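Local coordinates for toluene, o-xylene monooxygenase oxygenase subunit (Pseudomonas stutzeri, PDB 2INC), which forms part of the oxygenase component of a toluene/o-xylene monooxygenase, a multi-subunit enzyme that probably hydroxylates aromatic hydrocarbons, at residues Arg100-Asp103 with Gln104-Arg108; Arg108-Val111 with Glu112-Arg116; Thr119-Arg122 with Tyr123-Ala127; Arg165-Glu168 with Leu169-Tyr173; Val223-Ala226 with Leu227-Leu231. All blocks are in the same frame, centred on the assembly; numbering follows the deposited sequence.

Contact 1 of 5, residues Arg100-Asp103 with Gln104-Arg108; sequences RGHD and QMLTR
The imidazole of His102 is approached obliquely by the methyl CD2 of Leu106, which stops 3.7 Å from CE1 of the ring. At the ring's edge, in its plane, sits the carboxylate of Asp103. There His102 ND1 donates to Asp103 OD2 over 2.8 Å, reaching the oxygen on its anti side, somewhat out of the carboxylate plane, in a His-carboxylate hydrogen bond. The other oxygen, OD1, forms a salt bridge with Arg165 of helix 142-172, so the buried carboxylate is held through both oxygens, its charge probably offset by Arg165. Leucine suits the buried position 106 because one branch meets the imidazole and the other, CD1, lies along the Asp103 backbone and carboxylate. The third flat group is the amide of Gln104, with Gly101 O in its plane. A bend at chi2 (72°) folds the glutamine back until NE2 donates to that oxygen at 3.0 Å, although the donor stands above the carbonyl plane with a C=O...N angle of only 82°. Gly101 itself, with positive phi, is the C-prime residue of a Schellman motif that ends helix 76-99, a conformation glycine adopts most readily. After it the chain turns tightly: Met105 N bonds to His102 O at 3.2 Å and Leu106 N to Asp103 O at 3.3 Å. A water accepts from both Asp103 N and Gln104 NE2. Met105 CG rests 3.5 Å from Gly101 O, and Thr107 then N-caps helix 108-117, its OG1 hydrogen-bonded to Trp110 N.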
# COMPACT_ATOMS: atom_id res chain seq x y z
N ARG B 100 10.81 -0.27 -33.61
CA ARG B 100 11.39 -1.50 -34.12
C ARG B 100 10.96 -2.13 -35.44
O ARG B 100 11.81 -2.32 -36.30
CB ARG B 100 11.86 -2.48 -33.12
CG ARG B 100 13.00 -3.20 -33.71
CD ARG B 100 14.13 -3.22 -32.76
NE ARG B 100 14.71 -4.54 -32.77
CZ ARG B 100 15.81 -4.87 -32.11
NH1 ARG B 100 16.25 -6.12 -32.18
NH2 ARG B 100 16.45 -3.94 -31.41
N GLY B 101 9.70 -2.48 -35.60
CA GLY B 101 9.26 -3.13 -36.85
C GLY B 101 9.76 -4.56 -37.05
O GLY B 101 9.94 -5.00 -38.20
N HIS B 102 9.95 -5.31 -35.95
CA HIS B 102 10.37 -6.72 -35.98
C HIS B 102 9.56 -7.65 -36.93
O HIS B 102 10.11 -8.49 -37.64
CB HIS B 102 10.28 -7.26 -34.53
CG HIS B 102 10.37 -8.74 -34.41
ND1 HIS B 102 9.29 -9.58 -34.64
CD2 HIS B 102 11.41 -9.54 -34.09
CE1 HIS B 102 9.68 -10.83 -34.49
NE2 HIS B 102 10.95 -10.84 -34.12
N ASP B 103 8.24 -7.50 -36.95
CA ASP B 103 7.42 -8.43 -37.70
C ASP B 103 7.60 -8.23 -39.19
O ASP B 103 7.55 -9.20 -39.96
CB ASP B 103 5.94 -8.30 -37.31
CG ASP B 103 5.67 -8.85 -35.88
OD1 ASP B 103 4.57 -8.58 -35.37
OD2 ASP B 103 6.56 -9.51 -35.29
N GLN B 104 7.79 -6.96 -39.58
CA GLN B 104 8.06 -6.54 -40.98
C GLN B 104 9.34 -7.15 -41.54
O GLN B 104 9.48 -7.26 -42.75
CB GLN B 104 8.12 -5.00 -41.09
CG GLN B 104 6.74 -4.26 -40.93
CD GLN B 104 6.12 -4.24 -39.47
OE1 GLN B 104 4.90 -4.04 -39.31
NE2 GLN B 104 6.97 -4.43 -38.43
N MET B 105 10.27 -7.55 -40.68
CA MET B 105 11.54 -8.12 -41.13
C MET B 105 11.55 -9.65 -41.26
O MET B 105 12.51 -10.23 -41.73
CB MET B 105 12.67 -7.73 -40.16
CG MET B 105 12.76 -6.25 -39.82
SD MET B 105 13.13 -5.36 -41.33
CE MET B 105 14.63 -6.19 -41.90
N LEU B 106 10.49 -10.32 -40.79
CA LEU B 106 10.44 -11.80 -40.91
C LEU B 106 10.25 -12.18 -42.38
O LEU B 106 9.59 -11.43 -43.13
CB LEU B 106 9.24 -12.34 -40.11
CG LEU B 106 9.05 -11.92 -38.64
CD1 LEU B 106 7.65 -12.34 -38.09
CD2 LEU B 106 10.21 -12.49 -37.81
N THR B 107 10.76 -13.34 -42.79
CA THR B 107 10.59 -13.77 -44.20
C THR B 107 9.18 -14.30 -44.49
O THR B 107 8.46 -14.71 -43.57
CB THR B 107 11.54 -14.88 -44.58
OG1 THR B 107 11.24 -16.05 -43.80
CG2 THR B 107 13.00 -14.47 -44.36
N ARG B 108 8.80 -14.34 -45.76
CA ARG B 108 7.46 -14.85 -46.10
C ARG B 108 7.31 -16.30 -45.63
O ARG B 108 6.24 -16.71 -45.13
CB ARG B 108 7.22 -14.77 -47.62
CG ARG B 108 5.82 -15.25 -48.04
CD ARG B 108 4.69 -14.49 -47.26
NE ARG B 108 3.36 -15.08 -47.42
CZ ARG B 108 2.21 -14.43 -47.29
NH1 ARG B 108 2.18 -13.12 -46.99
NH2 ARG B 108 1.06 -15.08 -47.48
O HOH W 1 6.61 -5.67 -35.41

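Contact 2 of 5, residues Arg108-Val111 with Glu112-Arg116; sequences REWV and ETLAR
Leu114 lies against the indole of Trp110 one helical turn earlier. Its CG sits over one face of the five-membered ring, 3.9 Å from the centroid, in a CH-pi contact, while CD2 comes within 3.7 Å of Trp110 CE2. The indole reaches this place because its CG is anti to the backbone N (chi1 180°), which lays the ring forward along the helix. Farther round, CG2 of Thr113 approaches CZ3 of the six-membered ring obliquely at 3.7 Å. Threonine serves two needs here: its methyl packs on the tryptophan, and its OG1 donates to Glu109 O at 2.9 Å, which satisfies the hydroxyl's hydrogen within the helix. That carbonyl also takes the ordinary helical bond from Thr113 N, the two donors arriving from opposite faces of its plane. On the more exposed side, Arg108 and Glu112 form a weak salt bridge, NE to OE1 at 3.4 Å, with the oxygen at the edge of the guanidinium and the two planes 76° apart. Such an i to i+4 pair of long charged side chains suits a solvent-facing strip, and Arg108 NH1 has a further partner in Asp175. Trp110 NE1 is held in turn by Asp240. Within the all-helical fold, helix 108-117 thus sets its tryptophan against Leu234 and Ala235 of helix 208-237, while Val111 turns to Tyr173, just beyond helix 142-172.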
# COMPACT_ATOMS: atom_id res chain seq x y z
N ARG B 108 8.80 -14.34 -45.76
CA ARG B 108 7.46 -14.85 -46.10
C ARG B 108 7.31 -16.30 -45.63
O ARG B 108 6.24 -16.71 -45.13
CB ARG B 108 7.22 -14.77 -47.62
CG ARG B 108 5.82 -15.25 -48.04
CD ARG B 108 4.69 -14.49 -47.26
NE ARG B 108 3.36 -15.08 -47.42
CZ ARG B 108 2.21 -14.43 -47.29
NH1 ARG B 108 2.18 -13.12 -46.99
NH2 ARG B 108 1.06 -15.08 -47.48
N GLU B 109 8.39 -17.08 -45.80
CA GLU B 109 8.38 -18.49 -45.46
C GLU B 109 8.19 -18.70 -43.94
O GLU B 109 7.43 -19.59 -43.51
CB GLU B 109 9.68 -19.15 -45.91
CG GLU B 109 9.85 -19.23 -47.47
CD GLU B 109 10.45 -17.93 -48.16
OE1 GLU B 109 10.61 -17.98 -49.42
OE2 GLU B 109 10.73 -16.89 -47.49
N TRP B 110 8.88 -17.90 -43.14
CA TRP B 110 8.68 -17.97 -41.67
C TRP B 110 7.25 -17.54 -41.29
O TRP B 110 6.56 -18.18 -40.48
CB TRP B 110 9.70 -17.10 -40.93
CG TRP B 110 9.48 -17.18 -39.46
CD1 TRP B 110 9.06 -16.20 -38.62
CD2 TRP B 110 9.68 -18.33 -38.66
NE1 TRP B 110 8.96 -16.68 -37.32
CE2 TRP B 110 9.35 -17.99 -37.32
CE3 TRP B 110 10.11 -19.63 -38.93
CZ2 TRP B 110 9.43 -18.92 -36.28
CZ3 TRP B 110 10.18 -20.56 -37.88
CH2 TRP B 110 9.84 -20.20 -36.58
N VAL B 111 6.78 -16.47 -41.88
CA VAL B 111 5.41 -16.05 -41.63
C VAL B 111 4.42 -17.21 -41.87
O VAL B 111 3.51 -17.47 -41.07
CB VAL B 111 5.05 -14.80 -42.44
CG1 VAL B 111 3.53 -14.55 -42.46
CG2 VAL B 111 5.77 -13.56 -41.87
N GLU B 112 4.60 -17.94 -42.95
CA GLU B 112 3.77 -19.12 -43.16
C GLU B 112 3.97 -20.22 -42.12
O GLU B 112 3.01 -20.90 -41.76
CB GLU B 112 3.98 -19.65 -44.58
CG GLU B 112 3.24 -18.71 -45.56
CD GLU B 112 3.50 -19.04 -47.02
OE1 GLU B 112 2.77 -18.44 -47.85
OE2 GLU B 112 4.39 -19.89 -47.32
N THR B 113 5.20 -20.42 -41.65
CA THR B 113 5.44 -21.36 -40.56
C THR B 113 4.72 -20.94 -39.26
O THR B 113 4.18 -21.78 -38.56
CB THR B 113 6.92 -21.40 -40.29
OG1 THR B 113 7.53 -21.73 -41.53
CG2 THR B 113 7.32 -22.42 -39.22
N LEU B 114 4.75 -19.66 -38.93
CA LEU B 114 3.94 -19.13 -37.83
C LEU B 114 2.45 -19.45 -37.95
O LEU B 114 1.86 -19.90 -36.99
CB LEU B 114 4.10 -17.62 -37.74
CG LEU B 114 5.48 -17.16 -37.33
CD1 LEU B 114 5.42 -15.63 -37.27
CD2 LEU B 114 5.91 -17.72 -35.99
N ALA B 115 1.85 -19.25 -39.13
CA ALA B 115 0.44 -19.51 -39.29
C ALA B 115 0.10 -20.98 -39.02
O ALA B 115 -0.97 -21.27 -38.44
CB ALA B 115 -0.03 -19.10 -40.70
N ARG B 116 1.02 -21.89 -39.37
CA ARG B 116 0.76 -23.31 -39.25
C ARG B 116 1.09 -23.84 -37.89
O ARG B 116 0.32 -24.64 -37.34
CB ARG B 116 1.59 -24.10 -40.27
CG ARG B 116 1.26 -25.60 -40.31
CD ARG B 116 1.78 -26.24 -41.58
NE ARG B 116 1.39 -27.66 -41.55
CZ ARG B 116 2.06 -28.66 -42.08
NH1 ARG B 116 3.22 -28.43 -42.73
NH2 ARG B 116 1.57 -29.90 -41.96

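Contact 3 of 5, residues Thr119-Arg122 with Tyr123-Ala127; sequences TPAR and YLFHA
From CB outward, Arg122 runs alongside Tyr123, its sequence neighbour. CG occupies the crowded position between the backbone N and the carbonyl carbon (chi1 80°), which sends the extended chain alongside the phenol ring: CG comes 3.8 Å from Tyr123 CD2 in an off-centre CH-pi contact. NE, oblique to the ring, is 3.5 Å from Tyr123 CE2, a carbon that lies over one face of the guanidinium. The two planes are 48° apart, so the groups are inclined to each other and not stacked flat. At the tip NH2 donates to Tyr123 OH over 3.1 Å, with the oxygen tilted out of the guanidinium plane and a bent N-H...O angle of 136°. NE goes to a backbone group of the chain of another protein, and NH1 makes a salt bridge with Glu182. Tyr123 is steadied in turn by ring stacking with Trp186.

A second contact lies in the first turns of helix 121-138. The methyl of Ala121 lies over one face of the Phe125 ring, 4.2 Å from its centroid, a place where a small side chain lets the aromatic fold back along the helix. The routine bond from Phe125 N to Ala121 O, at 2.9 Å, fixes the spacing. Phe125 is also edge-to-face with Trp158 of helix 142-172. All these side chains are buried, and the arginine's charge there is probably tolerated because Glu182 counters it while the phenol oxygen and the partner chain's backbone occupy its remaining nitrogens.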
# COMPACT_ATOMS: atom_id res chain seq x y z
N THR B 119 0.35 -19.85 -34.31
CA THR B 119 -0.90 -19.31 -33.87
C THR B 119 -2.00 -20.32 -33.46
O THR B 119 -2.81 -20.00 -32.55
CB THR B 119 -1.40 -18.21 -34.78
OG1 THR B 119 -1.58 -18.76 -36.06
CG2 THR B 119 -0.32 -17.08 -34.87
N PRO B 120 -2.07 -21.52 -34.10
CA PRO B 120 -3.07 -22.48 -33.64
C PRO B 120 -2.87 -22.98 -32.23
O PRO B 120 -3.78 -23.58 -31.67
CB PRO B 120 -2.96 -23.67 -34.61
CG PRO B 120 -2.34 -23.10 -35.82
CD PRO B 120 -1.41 -22.02 -35.34
N ALA B 121 -1.71 -22.72 -31.65
CA ALA B 121 -1.48 -23.08 -30.27
C ALA B 121 -2.46 -22.39 -29.29
O ALA B 121 -2.53 -22.81 -28.14
CB ALA B 121 -0.04 -22.80 -29.88
N ARG B 122 -3.26 -21.40 -29.73
CA ARG B 122 -4.25 -20.84 -28.82
C ARG B 122 -5.23 -21.96 -28.36
O ARG B 122 -5.68 -21.97 -27.20
CB ARG B 122 -4.97 -19.61 -29.40
CG ARG B 122 -6.11 -19.90 -30.39
CD ARG B 122 -6.90 -18.61 -30.61
NE ARG B 122 -7.96 -18.83 -31.62
CZ ARG B 122 -7.80 -18.55 -32.89
NH1 ARG B 122 -6.66 -17.99 -33.29
NH2 ARG B 122 -8.79 -18.77 -33.75
N TYR B 123 -5.52 -22.91 -29.25
CA TYR B 123 -6.38 -24.05 -28.88
C TYR B 123 -5.65 -24.96 -27.89
O TYR B 123 -6.18 -25.35 -26.84
CB TYR B 123 -6.89 -24.80 -30.15
CG TYR B 123 -7.81 -23.87 -30.93
CD1 TYR B 123 -9.14 -23.74 -30.55
CD2 TYR B 123 -7.35 -23.10 -32.00
CE1 TYR B 123 -9.98 -22.87 -31.20
CE2 TYR B 123 -8.24 -22.18 -32.66
CZ TYR B 123 -9.52 -22.10 -32.25
OH TYR B 123 -10.45 -21.21 -32.82
N LEU B 124 -4.44 -25.31 -28.19
CA LEU B 124 -3.76 -26.24 -27.34
C LEU B 124 -3.56 -25.63 -25.92
O LEU B 124 -3.77 -26.32 -24.94
CB LEU B 124 -2.44 -26.64 -27.96
CG LEU B 124 -1.62 -27.61 -27.12
CD1 LEU B 124 -2.45 -28.85 -26.60
CD2 LEU B 124 -0.50 -28.15 -28.02
N PHE B 125 -3.19 -24.36 -25.83
CA PHE B 125 -2.94 -23.75 -24.51
C PHE B 125 -4.24 -23.60 -23.74
O PHE B 125 -4.23 -23.80 -22.52
CB PHE B 125 -2.23 -22.35 -24.63
CG PHE B 125 -0.83 -22.42 -25.19
CD1 PHE B 125 -0.26 -21.27 -25.80
CD2 PHE B 125 -0.05 -23.56 -25.09
CE1 PHE B 125 1.02 -21.27 -26.32
CE2 PHE B 125 1.25 -23.58 -25.63
CZ PHE B 125 1.80 -22.43 -26.24
N HIS B 126 -5.35 -23.29 -24.43
CA HIS B 126 -6.62 -23.26 -23.74
C HIS B 126 -7.05 -24.67 -23.27
O HIS B 126 -7.54 -24.80 -22.16
CB HIS B 126 -7.74 -22.65 -24.58
CG HIS B 126 -9.02 -22.47 -23.81
ND1 HIS B 126 -9.12 -21.59 -22.75
CD2 HIS B 126 -10.19 -23.13 -23.87
CE1 HIS B 126 -10.34 -21.68 -22.22
NE2 HIS B 126 -11.01 -22.60 -22.90
N ALA B 127 -6.76 -25.71 -24.05
CA ALA B 127 -7.04 -27.09 -23.63
C ALA B 127 -6.20 -27.43 -22.39
O ALA B 127 -6.68 -28.10 -21.50
CB ALA B 127 -6.72 -28.07 -24.77

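Contact 4 of 5, residues Arg165-Glu168 with Leu169-Tyr173; sequences RTRE and LANCY
Arg165 extends one face of its guanidinium to Leu169, whose CG stands 4.1 Å above the plane and toward its rim. The two are i and i+4 neighbours near the C-terminal end of alpha-helix 142-172, joined also by the bond from Leu169 N to Arg165 O at 2.8 Å. Bends at chi2 (-74°) and chi3 (-64°) turn the arginine forward alongside the helix, where NH2 makes a salt bridge of 2.9 Å with Glu168 OE2. The oxygen is in the guanidinium plane, though the nitrogen stands above the carboxylate plane. With Asp103 as a second acidic partner, the buried guanidinium has two carboxylates near it, which probably offset its charge. Leucine suits its place because its branched side chain lies over the guanidinium and packs on Leu114 and Phe178. On the side that faces the chain of another protein, Arg167 NH1 passes 3.6 Å from the CB of Ala170, whose small methyl leaves room for it. Asn171 follows, its CG 3.3 Å from Arg167 O. A single water joins the two polar ends, accepting from Arg167 NH1 at 2.9 Å and donating to Asn171 OD1 at 2.7 Å.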
# COMPACT_ATOMS: atom_id res chain seq x y z
N ARG B 165 -0.30 -11.71 -30.07
CA ARG B 165 0.60 -11.82 -31.22
C ARG B 165 -0.10 -12.20 -32.49
O ARG B 165 0.30 -11.76 -33.55
CB ARG B 165 1.69 -12.82 -30.97
CG ARG B 165 2.64 -12.31 -29.87
CD ARG B 165 3.51 -11.18 -30.46
NE ARG B 165 4.35 -11.73 -31.55
CZ ARG B 165 4.68 -11.07 -32.67
NH1 ARG B 165 5.47 -11.65 -33.58
NH2 ARG B 165 4.21 -9.82 -32.88
N THR B 166 -1.15 -13.02 -32.37
CA THR B 166 -1.93 -13.38 -33.55
C THR B 166 -2.53 -12.15 -34.19
O THR B 166 -2.49 -12.01 -35.42
CB THR B 166 -3.03 -14.39 -33.17
OG1 THR B 166 -2.39 -15.58 -32.70
CG2 THR B 166 -3.91 -14.76 -34.42
N ARG B 167 -3.11 -11.26 -33.40
CA ARG B 167 -3.59 -9.97 -33.92
C ARG B 167 -2.49 -9.12 -34.54
O ARG B 167 -2.67 -8.52 -35.60
CB ARG B 167 -4.18 -9.11 -32.82
CG ARG B 167 -5.57 -9.26 -32.60
CD ARG B 167 -6.41 -8.21 -33.41
NE ARG B 167 -6.50 -8.67 -34.74
CZ ARG B 167 -7.34 -9.57 -35.24
NH1 ARG B 167 -7.15 -9.88 -36.49
NH2 ARG B 167 -8.34 -10.15 -34.57
N GLU B 168 -1.36 -9.03 -33.88
CA GLU B 168 -0.24 -8.24 -34.42
C GLU B 168 0.26 -8.79 -35.74
O GLU B 168 0.52 -8.03 -36.70
CB GLU B 168 0.92 -8.22 -33.43
CG GLU B 168 0.69 -7.35 -32.26
CD GLU B 168 2.01 -6.81 -31.74
OE1 GLU B 168 2.16 -5.56 -31.67
OE2 GLU B 168 2.91 -7.64 -31.43
N LEU B 169 0.35 -10.11 -35.82
CA LEU B 169 0.62 -10.79 -37.10
C LEU B 169 -0.41 -10.55 -38.19
O LEU B 169 -0.03 -10.23 -39.33
CB LEU B 169 0.89 -12.29 -36.89
CG LEU B 169 2.21 -12.59 -36.13
CD1 LEU B 169 2.17 -14.03 -35.64
CD2 LEU B 169 3.45 -12.36 -37.03
N ALA B 170 -1.70 -10.66 -37.87
CA ALA B 170 -2.76 -10.38 -38.81
C ALA B 170 -2.69 -8.94 -39.29
O ALA B 170 -3.09 -8.65 -40.43
CB ALA B 170 -4.08 -10.60 -38.19
N ASN B 171 -2.29 -8.02 -38.42
CA ASN B 171 -2.21 -6.62 -38.84
C ASN B 171 -1.07 -6.48 -39.84
O ASN B 171 -1.19 -5.78 -40.84
CB ASN B 171 -1.99 -5.66 -37.67
CG ASN B 171 -3.23 -5.48 -36.83
OD1 ASN B 171 -4.34 -5.79 -37.25
ND2 ASN B 171 -3.04 -4.93 -35.64
N CYS B 172 0.06 -7.14 -39.56
CA CYS B 172 1.22 -7.06 -40.44
C CYS B 172 1.00 -7.81 -41.75
O CYS B 172 1.47 -7.36 -42.82
CB CYS B 172 2.45 -7.59 -39.71
SG CYS B 172 4.03 -7.04 -40.46
N TYR B 173 0.29 -8.94 -41.71
CA TYR B 173 0.17 -9.84 -42.88
C TYR B 173 -1.27 -10.25 -43.02
O TYR B 173 -1.61 -11.40 -42.74
CB TYR B 173 1.04 -11.07 -42.66
CG TYR B 173 2.51 -10.72 -42.54
CD1 TYR B 173 3.15 -10.75 -41.32
CD2 TYR B 173 3.23 -10.32 -43.66
CE1 TYR B 173 4.47 -10.39 -41.21
CE2 TYR B 173 4.54 -9.97 -43.57
CZ TYR B 173 5.16 -10.01 -42.35
OH TYR B 173 6.48 -9.66 -42.27
O HOH W 2 -6.12 -7.62 -38.08

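Contact 5 of 5, residues Val223-Ala226 with Leu227-Leu231; sequences VEEA and LLQQL
Helix 208-237 widens here from alpha to pi spacing: Leu227 N still bonds to Val223 O at i+4, Glu224 O accepts from both Leu228 N and Gln229 N, and thereafter Gln230 N reaches Glu225 O and Leu231 N reaches Ala226 O at i+5. This pi-type turn within an alpha-helix shifts the residues after it round the axis. Across this turn Glu225 and Gln229 run together in one direction, with carboxylate and amide planes only 11° apart. Glu225 OE1 comes 3.3 Å from Gln229 CB, meeting the glutamine's aliphatic stem, while the polar ends share another partner: Lys251 binds Glu225 OE2 and Gln229 OE1. Arg258 makes salt bridges with both Glu225 and Glu224, so these acidic residues suit a buried helix face that meets basic side chains. The glutamine's CG, anti to the backbone N (chi1 -166°), carries its amide toward that lysine. The apolar face is built differently. Leu227 CD1 packs on the CB of Ala226 at 3.8 Å, and its CD2 approaches Val223 CG1 at 4.4 Å. Alanine is small enough to let Tyr296 of helix 274-299 and Phe195 of helix 190-202 close in, while Val223 and Leu227 supply branched methyls to helix 121-138. On the widened turn, Gln230 folds so that its CG lies 3.3 Å from Glu225 O.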
# COMPACT_ATOMS: atom_id res chain seq x y z
N VAL B 223 4.03 -30.98 -24.90
CA VAL B 223 3.66 -29.65 -25.44
C VAL B 223 4.82 -28.66 -25.28
O VAL B 223 5.16 -27.90 -26.21
CB VAL B 223 2.40 -29.09 -24.74
CG1 VAL B 223 2.16 -27.65 -25.21
CG2 VAL B 223 1.23 -29.96 -25.07
N GLU B 224 5.46 -28.68 -24.12
CA GLU B 224 6.45 -27.65 -23.83
C GLU B 224 7.67 -27.88 -24.69
O GLU B 224 8.26 -26.93 -25.17
CB GLU B 224 6.80 -27.65 -22.34
CG GLU B 224 5.59 -27.19 -21.49
CD GLU B 224 5.57 -27.78 -20.08
OE1 GLU B 224 6.58 -28.45 -19.65
OE2 GLU B 224 4.54 -27.56 -19.39
N GLU B 225 8.06 -29.15 -24.88
CA GLU B 225 9.25 -29.45 -25.71
C GLU B 225 9.00 -29.18 -27.19
O GLU B 225 9.83 -28.56 -27.86
CB GLU B 225 9.83 -30.84 -25.40
CG GLU B 225 10.42 -30.98 -23.96
CD GLU B 225 11.38 -29.85 -23.50
OE1 GLU B 225 12.33 -29.50 -24.25
OE2 GLU B 225 11.21 -29.31 -22.37
N ALA B 226 7.84 -29.54 -27.70
CA ALA B 226 7.53 -29.23 -29.09
C ALA B 226 7.35 -27.73 -29.36
O ALA B 226 8.01 -27.14 -30.24
CB ALA B 226 6.29 -30.04 -29.56
N LEU B 227 6.47 -27.11 -28.59
CA LEU B 227 6.01 -25.77 -28.90
C LEU B 227 6.85 -24.70 -28.28
O LEU B 227 6.92 -23.60 -28.79
CB LEU B 227 4.56 -25.58 -28.45
CG LEU B 227 3.51 -26.00 -29.47
CD1 LEU B 227 3.45 -27.54 -29.67
CD2 LEU B 227 2.19 -25.50 -29.01
N LEU B 228 7.51 -24.95 -27.16
CA LEU B 228 8.30 -23.86 -26.61
C LEU B 228 9.74 -24.10 -26.99
O LEU B 228 10.36 -23.26 -27.65
CB LEU B 228 8.12 -23.72 -25.08
CG LEU B 228 6.70 -23.57 -24.56
CD1 LEU B 228 6.70 -23.40 -23.02
CD2 LEU B 228 5.97 -22.42 -25.25
N GLN B 229 10.25 -25.27 -26.64
CA GLN B 229 11.64 -25.56 -26.91
C GLN B 229 11.98 -25.60 -28.41
O GLN B 229 12.82 -24.84 -28.85
CB GLN B 229 12.07 -26.82 -26.19
CG GLN B 229 13.58 -27.00 -26.14
CD GLN B 229 14.26 -25.93 -25.36
OE1 GLN B 229 13.76 -25.46 -24.35
NE2 GLN B 229 15.43 -25.54 -25.81
N GLN B 230 11.33 -26.48 -29.18
CA GLN B 230 11.79 -26.74 -30.54
C GLN B 230 11.34 -25.62 -31.45
O GLN B 230 12.12 -25.12 -32.26
CB GLN B 230 11.26 -28.10 -31.03
CG GLN B 230 11.87 -29.31 -30.30
CD GLN B 230 13.35 -29.39 -30.43
OE1 GLN B 230 13.87 -29.22 -31.52
NE2 GLN B 230 14.06 -29.59 -29.31
N LEU B 231 10.08 -25.21 -31.35
CA LEU B 231 9.65 -24.07 -32.16
C LEU B 231 10.40 -22.79 -31.77
O LEU B 231 10.87 -22.05 -32.64
CB LEU B 231 8.14 -23.89 -32.08
CG LEU B 231 7.56 -22.74 -32.91
CD1 LEU B 231 7.74 -23.06 -34.38
CD2 LEU B 231 6.09 -22.53 -32.58

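Along the chain the five contacts come in numerical order, all within the part of this all-helical subunit related to methane, phenol and alkene hydroxylases. Contact 1 is the connection between helices 76-99 and 108-117, and contact 2 begins on its last residue, Arg108. Contacts 1, 2 and 4 cluster at one end, their centres 11 to 12 Å apart, with Leu114 touching both Leu106 and Leu169. Contact 3, in the first part of helix 121-138, has its centre about 13 Å from that of contact 5, where Leu227 reaches Ala121, Leu124 and Phe125. Contacts 1 and 5 do not touch directly, but contact 2 touches both, meeting contact 5 through Trp110 and Leu231. These local turns thus pack their helices into one bundle.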